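Local coordinates for 401aa long hypothetical glucose-1-phosphate thymidylyltransferase (Sulfolobus tokodaii, PDB 2GGO), which takes part in the synthesis of UDP-N-acetylglucosamine and UDP-N-acetylgalactosamine as a bifunctional enzyme, and probably transfers a nucleotidyl group from a nucleoside triphosphate to sugar 1-phosphates, at residues A[53-58]-A[73-78]; A[23-28]-A[63-68]; A[11-16]-A[341-346]; A[128-133]-A[206-211]. One frame throughout, in Å; residues are numbered along the deposited sequence.

Contact 1 of 4, residues A[53-58]-A[73-78]; sequences VSSKNK and QKDDIK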
# COMPACT_ATOMS: atom_id res chain seq x y z
N VAL A 53 -0.17 -14.80 -8.20
CA VAL A 53 0.78 -13.77 -8.58
C VAL A 53 0.96 -13.78 -10.11
O VAL A 53 0.39 -14.62 -10.81
CB VAL A 53 2.14 -13.97 -7.84
CG1 VAL A 53 1.91 -14.12 -6.37
CG2 VAL A 53 2.92 -15.19 -8.36
N SER A 54 1.72 -12.83 -10.64
CA SER A 54 2.08 -12.89 -12.04
C SER A 54 3.38 -13.67 -12.16
O SER A 54 4.15 -13.76 -11.20
CB SER A 54 2.21 -11.47 -12.60
OG SER A 54 3.28 -10.79 -11.97
N SER A 55 3.61 -14.26 -13.34
CA SER A 55 4.85 -15.05 -13.61
C SER A 55 6.11 -14.23 -13.40
O SER A 55 7.07 -14.71 -12.76
CB SER A 55 4.81 -15.60 -15.02
OG SER A 55 3.46 -15.87 -15.39
N LYS A 56 6.09 -12.99 -13.90
CA LYS A 56 7.12 -11.98 -13.57
C LYS A 56 7.48 -12.00 -12.10
O LYS A 56 8.67 -11.97 -11.76
CB LYS A 56 6.72 -10.54 -13.98
CG LYS A 56 5.20 -10.29 -14.17
CD LYS A 56 4.77 -8.80 -14.44
CE LYS A 56 4.45 -7.99 -13.15
NZ LYS A 56 3.00 -8.03 -12.73
N ASN A 57 6.46 -12.06 -11.23
CA ASN A 57 6.65 -11.89 -9.77
C ASN A 57 6.79 -13.19 -8.96
O ASN A 57 7.08 -13.16 -7.76
CB ASN A 57 5.56 -10.97 -9.18
CG ASN A 57 5.58 -9.56 -9.78
OD1 ASN A 57 6.57 -9.13 -10.39
ND2 ASN A 57 4.47 -8.83 -9.62
N LYS A 58 6.61 -14.32 -9.62
CA LYS A 58 6.69 -15.66 -9.00
C LYS A 58 7.93 -15.91 -8.13
O LYS A 58 7.84 -16.51 -7.07
CB LYS A 58 6.60 -16.73 -10.11
CG LYS A 58 7.05 -18.13 -9.74
CD LYS A 58 7.73 -18.85 -10.95
CE LYS A 58 8.97 -18.08 -11.57
NZ LYS A 58 10.32 -18.32 -10.93
N GLN A 73 -0.64 -16.68 -12.21
CA GLN A 73 -1.91 -16.48 -12.84
C GLN A 73 -1.83 -16.83 -14.32
O GLN A 73 -0.76 -16.76 -14.93
CB GLN A 73 -2.34 -15.03 -12.62
CG GLN A 73 -3.30 -14.46 -13.63
CD GLN A 73 -4.15 -13.37 -13.05
OE1 GLN A 73 -4.20 -13.18 -11.85
NE2 GLN A 73 -4.86 -12.65 -13.91
N LYS A 74 -2.98 -17.26 -14.85
CA LYS A 74 -3.23 -17.42 -16.29
C LYS A 74 -2.74 -16.21 -17.09
O LYS A 74 -3.19 -15.07 -16.87
CB LYS A 74 -4.73 -17.60 -16.54
CG LYS A 74 -5.29 -18.97 -16.18
CD LYS A 74 -5.37 -19.88 -17.41
CE LYS A 74 -6.57 -20.83 -17.32
NZ LYS A 74 -6.34 -22.10 -18.07
N ASP A 75 -1.81 -16.46 -18.01
CA ASP A 75 -1.19 -15.38 -18.78
C ASP A 75 -2.00 -14.94 -19.97
O ASP A 75 -2.01 -13.76 -20.32
CB ASP A 75 0.21 -15.77 -19.21
CG ASP A 75 1.25 -15.43 -18.17
OD1 ASP A 75 0.99 -15.67 -16.96
OD2 ASP A 75 2.31 -14.89 -18.56
N ASP A 76 -2.69 -15.89 -20.61
CA ASP A 76 -3.60 -15.57 -21.71
C ASP A 76 -4.76 -14.61 -21.31
O ASP A 76 -5.53 -14.18 -22.19
CB ASP A 76 -4.11 -16.85 -22.44
CG ASP A 76 -4.39 -18.04 -21.48
OD1 ASP A 76 -4.79 -17.83 -20.30
OD2 ASP A 76 -4.23 -19.21 -21.93
N ILE A 77 -4.85 -14.27 -20.02
CA ILE A 77 -5.94 -13.43 -19.45
C ILE A 77 -5.50 -12.48 -18.29
O ILE A 77 -4.41 -12.66 -17.69
CB ILE A 77 -7.19 -14.29 -19.01
CG1 ILE A 77 -6.76 -15.68 -18.47
CG2 ILE A 77 -8.24 -14.37 -20.15
CD1 ILE A 77 -7.86 -16.76 -18.39
N LYS A 78 -6.33 -11.47 -18.00
CA LYS A 78 -6.13 -10.56 -16.85
C LYS A 78 -7.45 -10.18 -16.13
O LYS A 78 -8.52 -10.13 -16.74
CB LYS A 78 -5.33 -9.30 -17.26
CG LYS A 78 -6.15 -8.11 -17.76
CD LYS A 78 -5.41 -7.32 -18.83
CE LYS A 78 -5.51 -7.97 -20.22
NZ LYS A 78 -6.92 -8.14 -20.69
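The backbone link is a single hydrogen bond from Gln73 N to Val53 O, 2.7 Å long. The amide lies almost straight out from the carbonyl (C=O...N 173°), yet its own hydrogen is well off the line, with N-H...O at 139°. Gln73 CB sits 3.3 Å from the same Val53 O. Val53 is also bonded to Val71, so it pairs with the residues at 71 and 73, the pattern of parallel strands. The bond thus carries the ladder between strands 48-53 and 69-72 one residue past the latter, at the edge of the nucleotidyltransferase sheet, where helix 58-64 makes the beta-alpha-beta connection. With CG anti to the backbone N (chi1 155°) and the rest extended, the Gln73 side chain runs along Ala8 and Ala83, consistent with its predicted part in binding the nucleoside triphosphate. The second approach is between polar side-chain ends: Ser55 OG is 2.9 Å from Asp75 OD1 and 3.5 Å from Asp75 OD2, on the more open side. Within 53-58, Lys56 NZ curls back to donate to Ser54 OG (2.9 Å), while Asn57 N bonds to Ser54 O as the chain turns into helix 58-64.

Contact 2 of 4, residues A[23-28]-A[63-68]; sequences KAFVPI and KKLKEI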
# COMPACT_ATOMS: atom_id res chain seq x y z
N LYS A 23 3.31 -4.90 -5.30
CA LYS A 23 2.64 -4.12 -4.23
C LYS A 23 2.41 -4.82 -2.91
O LYS A 23 2.25 -4.16 -1.89
CB LYS A 23 1.32 -3.51 -4.66
CG LYS A 23 0.81 -4.08 -5.95
CD LYS A 23 -0.66 -4.51 -5.80
CE LYS A 23 -1.09 -5.41 -6.99
NZ LYS A 23 -2.52 -5.16 -7.40
N ALA A 24 2.37 -6.16 -2.93
CA ALA A 24 2.10 -6.95 -1.72
C ALA A 24 3.20 -6.71 -0.73
O ALA A 24 3.03 -6.94 0.47
CB ALA A 24 2.05 -8.44 -2.09
N PHE A 25 4.34 -6.24 -1.22
CA PHE A 25 5.52 -6.01 -0.35
C PHE A 25 5.76 -4.55 0.09
O PHE A 25 6.74 -4.27 0.71
CB PHE A 25 6.76 -6.66 -0.94
CG PHE A 25 6.70 -8.14 -0.93
CD1 PHE A 25 7.01 -8.84 0.25
CD2 PHE A 25 6.27 -8.84 -2.04
CE1 PHE A 25 6.91 -10.22 0.30
CE2 PHE A 25 6.15 -10.22 -2.00
CZ PHE A 25 6.48 -10.91 -0.83
N VAL A 26 4.86 -3.65 -0.25
CA VAL A 26 4.87 -2.27 0.26
C VAL A 26 4.93 -2.35 1.78
O VAL A 26 4.09 -3.07 2.37
CB VAL A 26 3.60 -1.52 -0.19
CG1 VAL A 26 3.33 -0.28 0.65
CG2 VAL A 26 3.71 -1.11 -1.62
N PRO A 27 5.91 -1.63 2.43
CA PRO A 27 5.96 -1.71 3.88
C PRO A 27 4.96 -0.78 4.59
O PRO A 27 4.59 0.32 4.11
CB PRO A 27 7.42 -1.35 4.21
CG PRO A 27 7.86 -0.50 3.14
CD PRO A 27 6.97 -0.73 1.93
N ILE A 28 4.45 -1.30 5.69
CA ILE A 28 3.66 -0.54 6.61
C ILE A 28 4.50 -0.68 7.86
O ILE A 28 4.70 -1.80 8.36
CB ILE A 28 2.28 -1.17 6.80
CG1 ILE A 28 1.57 -1.24 5.45
CG2 ILE A 28 1.47 -0.35 7.81
CD1 ILE A 28 0.61 -2.34 5.39
N LYS A 63 10.84 -16.37 -2.83
CA LYS A 63 12.04 -16.05 -2.06
C LYS A 63 11.75 -15.45 -0.70
O LYS A 63 12.45 -15.76 0.26
CB LYS A 63 12.97 -15.16 -2.89
CG LYS A 63 13.83 -15.99 -3.83
CD LYS A 63 14.34 -15.23 -5.07
CE LYS A 63 15.49 -16.00 -5.75
NZ LYS A 63 16.84 -15.82 -5.08
N LYS A 64 10.70 -14.62 -0.62
CA LYS A 64 10.35 -13.87 0.60
C LYS A 64 9.37 -14.59 1.56
O LYS A 64 9.49 -14.45 2.78
CB LYS A 64 9.82 -12.48 0.22
CG LYS A 64 10.86 -11.51 -0.31
CD LYS A 64 11.60 -10.78 0.81
CE LYS A 64 11.01 -9.39 1.06
NZ LYS A 64 10.77 -9.12 2.55
N LEU A 65 8.43 -15.36 1.04
CA LEU A 65 7.37 -15.91 1.89
C LEU A 65 7.62 -17.35 2.29
O LEU A 65 7.52 -18.25 1.46
CB LEU A 65 6.02 -15.80 1.17
CG LEU A 65 5.54 -14.37 0.90
CD1 LEU A 65 4.29 -14.39 0.12
CD2 LEU A 65 5.34 -13.67 2.19
N LYS A 66 7.91 -17.57 3.58
CA LYS A 66 8.34 -18.91 4.06
C LYS A 66 7.37 -20.10 3.75
O LYS A 66 7.70 -20.97 2.92
CB LYS A 66 8.72 -18.88 5.55
CG LYS A 66 9.38 -20.21 6.05
CD LYS A 66 10.91 -20.33 5.75
CE LYS A 66 11.78 -20.18 7.04
NZ LYS A 66 13.19 -19.67 6.83
N GLU A 67 6.22 -20.17 4.41
CA GLU A 67 5.41 -21.39 4.24
C GLU A 67 4.08 -21.12 3.57
O GLU A 67 3.03 -21.44 4.12
CB GLU A 67 5.18 -22.05 5.59
CG GLU A 67 6.48 -22.45 6.34
CD GLU A 67 6.53 -21.90 7.81
OE1 GLU A 67 5.48 -21.96 8.53
OE2 GLU A 67 7.63 -21.42 8.22
N ILE A 68 4.13 -20.55 2.36
CA ILE A 68 2.93 -20.09 1.67
C ILE A 68 3.02 -20.59 0.25
O ILE A 68 4.11 -20.64 -0.31
CB ILE A 68 2.81 -18.50 1.68
CG1 ILE A 68 2.75 -17.97 3.12
CG2 ILE A 68 1.61 -18.00 0.89
CD1 ILE A 68 1.42 -18.13 3.82
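At the end of helix 58-64 in the nucleotidyltransferase domain, Lys64 and Leu65 pack against the outer end of the Phe25 ring, which projects from the 3-10 turn 23-25. Lys64 gives the larger share through the aliphatic part of its chain: its CB lies 3.7 Å from Phe25 CE1 and 3.8 Å from Phe25 CZ, approaching the ring at a slant. The two side chains run past one another in opposite senses. Lys64 bends at each torsion beyond CB, beginning with chi2 at -85°, and this brings its CE back to 4.1 Å from Phe25 CD1. Phe25 belongs to an aromatic cluster of the alpha/beta domain: Phe61 of the same helix as Lys64 meets it edge-to-face, the Tyr60 ring meets it too, and Ile34 of helix 33-43 packs on it as well. Leu65, the first residue to leave helical geometry, has its CG near the ring plane at the edge, 4.0 Å from Phe25 CZ. The contact between the segments is entirely apolar. The 3-10 turn is closed by Val26 N bonding to Lys23 O (3.1 Å), and Phe25 O accepts from Arg21 NH1.

Contact 3 of 4, residues A[11-16]-A[341-346]; sequences GERLEP and VNVKGK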
# COMPACT_ATOMS: atom_id res chain seq x y z
N GLY A 11 0.16 -2.99 -9.75
CA GLY A 11 1.51 -2.65 -10.12
C GLY A 11 1.43 -1.17 -10.44
O GLY A 11 1.84 -0.33 -9.64
N GLU A 12 0.85 -0.88 -11.60
CA GLU A 12 0.97 0.40 -12.27
C GLU A 12 0.58 1.63 -11.48
O GLU A 12 1.29 2.63 -11.49
CB GLU A 12 0.16 0.40 -13.53
CG GLU A 12 0.91 -0.11 -14.67
CD GLU A 12 0.23 0.26 -15.94
OE1 GLU A 12 0.39 1.42 -16.42
OE2 GLU A 12 -0.51 -0.62 -16.44
N ARG A 13 -0.55 1.57 -10.81
CA ARG A 13 -0.99 2.71 -10.04
C ARG A 13 -0.06 3.03 -8.91
O ARG A 13 -0.07 4.16 -8.41
CB ARG A 13 -2.39 2.47 -9.51
CG ARG A 13 -3.50 2.80 -10.53
CD ARG A 13 -4.84 2.24 -10.04
NE ARG A 13 -4.76 0.77 -9.85
CZ ARG A 13 -4.90 0.12 -8.69
NH1 ARG A 13 -5.16 0.78 -7.56
NH2 ARG A 13 -4.81 -1.21 -8.67
N LEU A 14 0.77 2.08 -8.50
CA LEU A 14 1.67 2.31 -7.34
C LEU A 14 3.13 2.59 -7.76
O LEU A 14 4.03 2.64 -6.96
CB LEU A 14 1.57 1.16 -6.36
CG LEU A 14 1.30 1.48 -4.89
CD1 LEU A 14 0.27 2.57 -4.72
CD2 LEU A 14 0.89 0.22 -4.06
N GLU A 15 3.38 2.73 -9.05
CA GLU A 15 4.68 3.22 -9.49
C GLU A 15 5.04 4.58 -8.86
O GLU A 15 4.18 5.38 -8.56
CB GLU A 15 4.68 3.33 -10.98
CG GLU A 15 4.53 1.93 -11.54
CD GLU A 15 4.47 1.92 -13.04
OE1 GLU A 15 4.66 2.98 -13.64
OE2 GLU A 15 4.25 0.83 -13.62
N PRO A 16 6.33 4.84 -8.65
CA PRO A 16 7.47 4.04 -8.90
C PRO A 16 7.80 3.02 -7.83
O PRO A 16 8.77 2.32 -7.97
CB PRO A 16 8.60 5.10 -8.98
CG PRO A 16 8.18 6.15 -8.06
CD PRO A 16 6.69 6.15 -8.07
N VAL A 341 -1.07 14.21 -9.60
CA VAL A 341 -0.10 13.14 -9.83
C VAL A 341 -0.54 12.38 -11.08
O VAL A 341 -1.73 12.14 -11.27
CB VAL A 341 -0.04 12.20 -8.58
CG1 VAL A 341 1.04 11.15 -8.72
CG2 VAL A 341 0.15 13.01 -7.31
N ASN A 342 0.40 12.02 -11.94
CA ASN A 342 0.08 11.18 -13.06
C ASN A 342 0.02 9.79 -12.56
O ASN A 342 0.99 9.32 -11.96
CB ASN A 342 1.14 11.30 -14.13
CG ASN A 342 1.26 12.70 -14.63
OD1 ASN A 342 0.25 13.37 -14.88
ND2 ASN A 342 2.49 13.19 -14.76
N VAL A 343 -1.12 9.15 -12.74
CA VAL A 343 -1.30 7.76 -12.30
C VAL A 343 -1.88 6.98 -13.47
O VAL A 343 -3.00 7.26 -13.90
CB VAL A 343 -2.18 7.64 -11.00
CG1 VAL A 343 -2.39 6.17 -10.63
CG2 VAL A 343 -1.58 8.39 -9.78
N LYS A 344 -1.11 6.01 -13.98
CA LYS A 344 -1.42 5.28 -15.24
C LYS A 344 -1.82 6.20 -16.38
O LYS A 344 -2.89 6.03 -16.98
CB LYS A 344 -2.56 4.29 -15.04
CG LYS A 344 -2.26 3.16 -14.12
CD LYS A 344 -3.34 2.12 -14.26
CE LYS A 344 -3.48 1.72 -15.74
NZ LYS A 344 -3.84 0.29 -15.86
N GLY A 345 -0.99 7.21 -16.65
CA GLY A 345 -1.25 8.15 -17.73
C GLY A 345 -2.44 9.09 -17.58
O GLY A 345 -2.90 9.66 -18.58
N LYS A 346 -2.96 9.27 -16.36
CA LYS A 346 -3.96 10.31 -16.09
C LYS A 346 -3.53 11.26 -14.97
O LYS A 346 -3.03 10.80 -13.96
CB LYS A 346 -5.32 9.70 -15.76
CG LYS A 346 -6.07 9.19 -17.00
CD LYS A 346 -7.51 8.84 -16.63
CE LYS A 346 -8.31 10.12 -16.33
NZ LYS A 346 -9.19 9.96 -15.12
O HOH W 1 1.33 5.06 -12.46
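Arg13 and Val343 form the close part of this contact. Val343 has CG1 anti to its own N (chi1 177°), and that methyl presses on the Arg13 side chain, 3.5 Å from Arg13 CG. The same Arg13 CG is also touched by Lys344 CD at 3.8 Å, so the base of the arginine lies in the angle between two successive residues of the hairpin. Its far end leaves the contact, Arg13 NH1 making a weak hydrogen bond to Gly210 O. The side chains of Glu12 and Lys344 cross at about a right angle. Their aliphatic parts still touch, Glu12 CB to Lys344 CG at 3.7 Å, but toward the solvent the packing gives way to charge: Lys344 NZ stands 3.5 Å from Glu12 OE2, a long salt bridge that is probably a weak restraint. The backbones do not bond directly. One water spans them, donating to Glu12 O at 2.6 Å and accepting from Lys344 N at 3.0 Å. Lys344 and Gly345 are the two corner residues of a type I' turn, closed by the bond from Lys346 N to Val343 O (3.2 Å), with Val343 N to Lys346 O completing the pair. The turn tips the antiparallel hairpin 340-343/346-349, which belongs to the hexapeptide-repeat half of the chain and reaches over to the glycine-rich loop that opens GT-A nucleotidyltransferases, where Gly11, Glu12 and Arg13 are expected to bind the nucleoside triphosphate.

Contact 4 of 4, residues A[128-133]-A[206-211]; sequences KDYGVL and WMDIGK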
# COMPACT_ATOMS: atom_id res chain seq x y z
N LYS A 128 -18.23 6.39 -4.96
CA LYS A 128 -18.40 6.45 -6.44
C LYS A 128 -18.16 5.19 -7.34
O LYS A 128 -18.92 5.03 -8.30
CB LYS A 128 -17.77 7.72 -7.03
CG LYS A 128 -18.76 8.88 -7.16
CD LYS A 128 -18.09 10.24 -7.08
CE LYS A 128 -18.06 10.82 -5.65
NZ LYS A 128 -16.87 10.44 -4.82
N ASP A 129 -17.13 4.35 -7.15
CA ASP A 129 -15.77 4.68 -6.68
C ASP A 129 -14.60 3.67 -6.88
O ASP A 129 -13.54 4.14 -7.27
CB ASP A 129 -15.70 5.36 -5.32
CG ASP A 129 -14.31 5.83 -5.01
OD1 ASP A 129 -13.42 5.60 -5.87
OD2 ASP A 129 -14.09 6.44 -3.94
N TYR A 130 -14.68 2.36 -6.59
CA TYR A 130 -15.61 1.56 -5.73
C TYR A 130 -16.99 1.08 -6.24
O TYR A 130 -17.89 1.87 -6.56
CB TYR A 130 -15.66 2.03 -4.26
CG TYR A 130 -14.31 2.38 -3.65
CD1 TYR A 130 -14.22 3.39 -2.69
CD2 TYR A 130 -13.14 1.72 -4.03
CE1 TYR A 130 -13.00 3.73 -2.13
CE2 TYR A 130 -11.91 2.06 -3.48
CZ TYR A 130 -11.84 3.07 -2.53
OH TYR A 130 -10.64 3.42 -1.95
N GLY A 131 -17.12 -0.25 -6.28
CA GLY A 131 -18.40 -0.94 -6.45
C GLY A 131 -19.26 -0.77 -5.22
O GLY A 131 -18.86 -1.13 -4.11
N VAL A 132 -20.45 -0.20 -5.43
CA VAL A 132 -21.41 0.09 -4.37
C VAL A 132 -22.31 -1.13 -4.17
O VAL A 132 -22.67 -1.79 -5.15
CB VAL A 132 -22.27 1.33 -4.73
CG1 VAL A 132 -22.71 2.05 -3.49
CG2 VAL A 132 -21.49 2.29 -5.63
N LEU A 133 -22.65 -1.44 -2.93
CA LEU A 133 -23.42 -2.66 -2.62
C LEU A 133 -24.91 -2.38 -2.47
O LEU A 133 -25.33 -1.70 -1.53
CB LEU A 133 -22.88 -3.38 -1.37
CG LEU A 133 -21.43 -3.90 -1.27
CD1 LEU A 133 -21.24 -4.51 0.10
CD2 LEU A 133 -21.07 -4.91 -2.35
N TRP A 206 -10.14 0.18 7.01
CA TRP A 206 -9.95 -0.38 5.70
C TRP A 206 -9.28 0.69 4.78
O TRP A 206 -9.60 1.87 4.86
CB TRP A 206 -11.32 -0.76 5.13
CG TRP A 206 -11.31 -1.51 3.79
CD1 TRP A 206 -11.14 -2.85 3.61
CD2 TRP A 206 -11.49 -0.95 2.48
NE1 TRP A 206 -11.21 -3.16 2.26
CE2 TRP A 206 -11.42 -2.01 1.55
CE3 TRP A 206 -11.70 0.36 1.99
CZ2 TRP A 206 -11.54 -1.82 0.16
CZ3 TRP A 206 -11.83 0.55 0.61
CH2 TRP A 206 -11.74 -0.53 -0.28
N MET A 207 -8.40 0.27 3.89
CA MET A 207 -7.83 1.16 2.89
C MET A 207 -7.41 0.28 1.74
O MET A 207 -6.70 -0.67 1.95
CB MET A 207 -6.60 1.85 3.51
CG MET A 207 -5.79 2.81 2.56
SD MET A 207 -6.75 4.21 1.96
CE MET A 207 -6.81 5.23 3.45
N ASP A 208 -7.84 0.53 0.51
CA ASP A 208 -7.09 -0.13 -0.55
C ASP A 208 -5.89 0.74 -0.90
O ASP A 208 -5.99 1.97 -1.01
CB ASP A 208 -7.92 -0.48 -1.79
CG ASP A 208 -8.26 0.70 -2.59
OD1 ASP A 208 -8.46 1.76 -1.95
OD2 ASP A 208 -8.35 0.57 -3.84
N ILE A 209 -4.73 0.12 -1.01
CA ILE A 209 -3.56 0.90 -1.26
C ILE A 209 -3.50 0.98 -2.77
O ILE A 209 -2.85 0.21 -3.42
CB ILE A 209 -2.36 0.24 -0.63
CG1 ILE A 209 -2.53 0.22 0.88
CG2 ILE A 209 -1.09 1.00 -0.98
CD1 ILE A 209 -1.54 -0.70 1.50
N GLY A 210 -4.26 1.92 -3.32
CA GLY A 210 -4.42 2.02 -4.76
C GLY A 210 -3.79 3.24 -5.40
O GLY A 210 -3.87 3.43 -6.61
N LYS A 211 -3.18 4.10 -4.60
CA LYS A 211 -2.48 5.27 -5.15
C LYS A 211 -1.31 5.60 -4.23
O LYS A 211 -1.34 5.26 -3.04
CB LYS A 211 -3.48 6.41 -5.41
CG LYS A 211 -4.43 6.07 -6.61
CD LYS A 211 -5.42 7.16 -6.93
CE LYS A 211 -6.53 7.24 -5.87
NZ LYS A 211 -7.88 6.94 -6.44
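Tyr130 reaches across to Trp206 and Asp208. Its CB bond points toward strand 206-208, and CG lies anti to the carbonyl carbon (chi1 -42°), with Ile156 and Val124 packing around the side chain. Further out, both faces of the ring have neighbours. Over one comes the edge of Trp206 in a T-shaped pair, the centroids of the Tyr130 ring and the six-membered ring of Trp206 5.6 Å apart and the planes at 74°. The closest atoms of this pair are Trp206 CZ3 and Tyr130 CZ, at 4.0 Å. Over the opposite face, near the rim, lies Asp129 OD1, 3.9 Å above the plane of the Tyr130 ring. Tyr130 CE2 also borders the carboxylate, 3.9 Å from Asp208 OD2, which lies in the ring plane at its edge. At the tip, Tyr130 OH donates a short hydrogen bond to Asp208 OD1 (2.7 Å), meeting it 39° out of the carboxylate plane. The indole is anchored by the bond from Trp206 NE1 to Ala158 O. The tyrosine thus ties the loop leading into strand 132-135 to the short strand 206-208, and does so beside the probable sugar-phosphate site of the nucleotidyltransferase domain: Gly131, next in the chain, is expected to bind N-acetylglucosamine 1-phosphate, and Asp208 lies close to Arg13 of the nucleotide-binding loop.

In the fold
Loop 11-16 links contacts 2, 3 and 4. Leu14 CD2 packs on Lys23 CB of contact 2 at 3.8 Å and on Ile209 CG2 of contact 4 at 3.7 Å, while Leu14 CD1 comes 3.5 Å from Lys211 C, so contacts 3 and 4 touch with centres about 16 Å apart. Contact 1 stands off, its nearest atoms about 6 Å from contact 3, but the side chain of its Gln73 is about 5 Å from that of Gly79, another probable nucleotide-site residue. Contacts 1, 3 and 4 therefore border the predicted substrate pocket, the side chain of Arg13 lying about 9 Å from those of Thr80 and Tyr97; contact 2 lies farther back. Contact 3 alone brings in the hexapeptide-repeat half.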